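Local coordinates for penicillin-binding protein PbpB (Mycobacterium tuberculosis, PDB 6KGW) that synthesises cross-linked peptidoglycan from lipid intermediates during cell wall biogenesis and binds penicillin, at residues A[494-499]-A[528-533]. Sequence-based numbering, arbitrary orientation.
Sequences YWITFA and HSAAPL. With CO (cobalt (II) ion), chain C; AIX ((2R,4S)-2-[(1R)-1-{[(2R)-2-amino-2-phenylacetyl]amino}-2-oxoethyl]-5,5-dimethyl-1,3-thiazolidine-4-carboxylic acid), chain E.
Just past Tyr494, whose ring meets the phenyl group of the ampicillin-derived ligand with CE1 3.5 Å from ligand atom C7, the strand presents Ile496 to His528. The His528 carbonyl oxygen points end-on at the Ile496 side chain, between CG1 and CG2. CG2 lies 3.0 Å from His528 O, and CG1 is almost as near, which is tight for carbon against oxygen. A chi1 of -54° sets CG1 beside the backbone N and CG2 anti to it, carrying Ile496 CG2 to 4.0 Å from Ala530 CB. The His528 imidazole reaches past this packing: NE2 binds a cobalt ion at 2.2 Å, water completing part of the metal's shell, while ND1 is hydrogen-bonded to Pro518 O, so both ring nitrogens are tied.

At Thr497 the side chain turns to the other face of the sheet, about 6 Å from that of Ser269, the acyl-ester nucleophile by similarity. The Thr497 backbone still takes part: a water donates to Thr497 O and accepts from Ala530 N, bridging strand and loop. This is the antiparallel sheet of the transpeptidase domain, the penicillin-binding fold shared with beta-lactamases. Strand 493-502 runs between 473-483 and 509-516, and the C-terminal helix 531-544 packs on the face away from Ser269.

Phe498 returns to that helix side. Its CB sits 3.8 Å from Ala530 CB, and because CG is anti to the backbone N (chi1 -162°), the ring swings onward: Phe498 CE2 is 4.1 Å from Ala531 CB, and the ring meets Ala531 CA obliquely. Phe534, one turn along the helix, meets the same ring. Ser529 turns its own side chain away from the strand; OG takes the N-H of Ala531 at 2.8 Å and so caps the start of the turn before the helix.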
loop_
_atom_site.group_PDB
_atom_site.type_symbol
_atom_site.label_atom_id
_atom_site.label_comp_id
_atom_site.label_asym_id
_atom_site.label_seq_id
_atom_site.Cartn_x
_atom_site.Cartn_y
_atom_site.Cartn_z
ATOM N N TYR A 494 -16.196 -8.030 -3.206
ATOM C CA TYR A 494 -14.802 -8.271 -2.863
ATOM C C TYR A 494 -14.008 -6.981 -2.747
ATOM O O TYR A 494 -14.329 -5.963 -3.366
ATOM C CB TYR A 494 -14.122 -9.183 -3.895
ATOM C CG TYR A 494 -14.881 -10.468 -4.179
ATOM C CD1 TYR A 494 -14.910 -11.503 -3.251
ATOM C CD2 TYR A 494 -15.558 -10.649 -5.378
ATOM C CE1 TYR A 494 -15.589 -12.685 -3.513
ATOM C CE2 TYR A 494 -16.245 -11.824 -5.650
ATOM C CZ TYR A 494 -16.258 -12.840 -4.708
ATOM O OH TYR A 494 -16.938 -14.020 -4.959
ATOM N N TRP A 495 -12.971 -7.032 -1.923
ATOM C CA TRP A 495 -11.831 -6.142 -2.062
ATOM C C TRP A 495 -10.826 -6.858 -2.947
ATOM O O TRP A 495 -10.390 -7.957 -2.609
ATOM C CB TRP A 495 -11.197 -5.816 -0.713
ATOM C CG TRP A 495 -12.023 -4.969 0.188
ATOM C CD1 TRP A 495 -12.360 -3.653 0.010
ATOM C CD2 TRP A 495 -12.571 -5.356 1.445
ATOM N NE1 TRP A 495 -13.113 -3.207 1.070
ATOM C CE2 TRP A 495 -13.246 -4.233 1.970
ATOM C CE3 TRP A 495 -12.560 -6.547 2.181
ATOM C CZ2 TRP A 495 -13.902 -4.270 3.188
ATOM C CZ3 TRP A 495 -13.208 -6.581 3.375
ATOM C CH2 TRP A 495 -13.878 -5.452 3.875
ATOM N N ILE A 496 -10.507 -6.276 -4.104
ATOM C CA ILE A 496 -9.408 -6.762 -4.930
ATOM C C ILE A 496 -8.154 -6.008 -4.530
ATOM O O ILE A 496 -8.196 -4.820 -4.182
ATOM C CB ILE A 496 -9.712 -6.594 -6.429
ATOM C CG1 ILE A 496 -11.052 -7.252 -6.773
ATOM C CG2 ILE A 496 -8.571 -7.170 -7.257
ATOM C CD1 ILE A 496 -11.253 -8.622 -6.156
ATOM N N THR A 497 -7.027 -6.689 -4.581
ATOM C CA THR A 497 -5.831 -6.158 -3.962
ATOM C C THR A 497 -4.634 -6.729 -4.706
ATOM O O THR A 497 -4.674 -7.886 -5.135
ATOM C CB THR A 497 -5.883 -6.506 -2.460
ATOM O OG1 THR A 497 -5.021 -5.669 -1.702
ATOM C CG2 THR A 497 -5.581 -7.940 -2.206
ATOM N N PHE A 498 -3.637 -5.877 -4.977
ATOM C CA PHE A 498 -2.356 -6.318 -5.516
ATOM C C PHE A 498 -1.245 -5.583 -4.785
ATOM O O PHE A 498 -1.408 -4.422 -4.392
ATOM C CB PHE A 498 -2.222 -6.083 -7.036
ATOM C CG PHE A 498 -1.109 -6.907 -7.690
ATOM C CD1 PHE A 498 0.206 -6.463 -7.693
ATOM C CD2 PHE A 498 -1.387 -8.133 -8.281
ATOM C CE1 PHE A 498 1.213 -7.209 -8.280
ATOM C CE2 PHE A 498 -0.379 -8.893 -8.859
ATOM C CZ PHE A 498 0.918 -8.421 -8.859
ATOM N N ALA A 499 -0.130 -6.275 -4.574
ATOM C CA ALA A 499 1.051 -5.684 -3.960
ATOM C C ALA A 499 2.270 -6.271 -4.646
ATOM O O ALA A 499 2.339 -7.481 -4.875
ATOM C CB ALA A 499 1.112 -5.952 -2.458
ATOM N N HIS A 528 -11.627 -9.399 -12.567
ATOM C CA HIS A 528 -11.693 -8.625 -11.333
ATOM C C HIS A 528 -10.311 -8.307 -10.788
ATOM O O HIS A 528 -10.145 -8.180 -9.575
ATOM C CB HIS A 528 -12.472 -9.380 -10.241
ATOM C CG HIS A 528 -13.806 -9.881 -10.688
ATOM N ND1 HIS A 528 -14.936 -9.092 -10.683
ATOM C CD2 HIS A 528 -14.188 -11.085 -11.176
ATOM C CE1 HIS A 528 -15.960 -9.792 -11.136
ATOM N NE2 HIS A 528 -15.534 -11.005 -11.443
ATOM N N SER A 529 -9.315 -8.194 -11.642
ATOM C CA SER A 529 -7.939 -8.174 -11.194
ATOM C C SER A 529 -7.394 -6.753 -11.121
ATOM O O SER A 529 -7.719 -5.904 -11.956
ATOM C CB SER A 529 -7.073 -9.013 -12.123
ATOM O OG SER A 529 -5.713 -8.820 -11.808
ATOM N N ALA A 530 -6.547 -6.516 -10.116
ATOM C CA ALA A 530 -5.755 -5.304 -10.013
ATOM C C ALA A 530 -4.398 -5.449 -10.675
ATOM O O ALA A 530 -3.658 -4.463 -10.764
ATOM C CB ALA A 530 -5.559 -4.916 -8.544
ATOM N N ALA A 531 -4.055 -6.647 -11.135
ATOM C CA ALA A 531 -2.767 -6.857 -11.789
ATOM C C ALA A 531 -2.486 -5.910 -12.964
ATOM O O ALA A 531 -1.329 -5.483 -13.101
ATOM C CB ALA A 531 -2.660 -8.328 -12.223
ATOM N N PRO A 532 -3.445 -5.548 -13.829
ATOM C CA PRO A 532 -3.097 -4.623 -14.922
ATOM C C PRO A 532 -2.647 -3.271 -14.436
ATOM O O PRO A 532 -1.836 -2.622 -15.103
ATOM C CB PRO A 532 -4.398 -4.517 -15.728
ATOM C CG PRO A 532 -5.099 -5.796 -15.466
ATOM C CD PRO A 532 -4.808 -6.091 -14.012
ATOM N N LEU A 533 -3.144 -2.816 -13.290
ATOM C CA LEU A 533 -2.718 -1.515 -12.797
ATOM C C LEU A 533 -1.302 -1.573 -12.223
ATOM O O LEU A 533 -0.525 -0.627 -12.392
ATOM C CB LEU A 533 -3.722 -0.992 -11.771
ATOM C CG LEU A 533 -3.368 0.292 -11.033
ATOM C CD1 LEU A 533 -3.088 1.468 -11.960
ATOM C CD2 LEU A 533 -4.473 0.613 -10.024
HETATM CO CO CO C . -17.243 -12.158 -12.196
HETATM C C8 AIX E . -13.535 -15.152 -4.992
HETATM C C5 AIX E . -12.454 -16.078 -3.046
HETATM C C6 AIX E . -8.134 -16.322 -5.800
HETATM N N1 AIX E . -9.463 -15.843 -2.089
HETATM C C2 AIX E . -6.534 -14.302 -5.886
HETATM N N3 AIX E . -6.683 -15.720 -3.907
HETATM C C4 AIX E . -11.855 -15.896 -1.662
HETATM C C1 AIX E . -7.223 -17.065 -6.777
HETATM C C3 AIX E . -10.466 -16.550 -1.547
HETATM C C7 AIX E . -13.021 -15.001 -3.713
HETATM C C9 AIX E . -13.488 -16.379 -5.618
HETATM C C10 AIX E . -12.935 -17.458 -4.961
HETATM C C11 AIX E . -12.426 -17.311 -3.681
HETATM C C12 AIX E . -7.449 -15.157 -5.023
HETATM C C13 AIX E . -7.398 -16.791 -3.252
HETATM C C14 AIX E . -8.045 -16.182 -1.961
HETATM C C15 AIX E . -7.144 -14.950 -1.596
HETATM C C16 AIX E . -9.391 -15.815 -6.506
HETATM N N2 AIX E . -12.783 -16.357 -0.612
HETATM O O1 AIX E . -5.290 -14.592 -5.673
HETATM O O2 AIX E . -6.919 -13.448 -6.681
HETATM O O3 AIX E . -10.316 -17.630 -0.981
HETATM O O4 AIX E . -7.392 -13.843 -1.991
HETATM S S1 AIX E . -8.627 -17.466 -4.444
HETATM O O HOH W 1 -5.390 -8.543 -8.234
HETATM O O HOH W 2 -16.453 -11.347 -14.350
#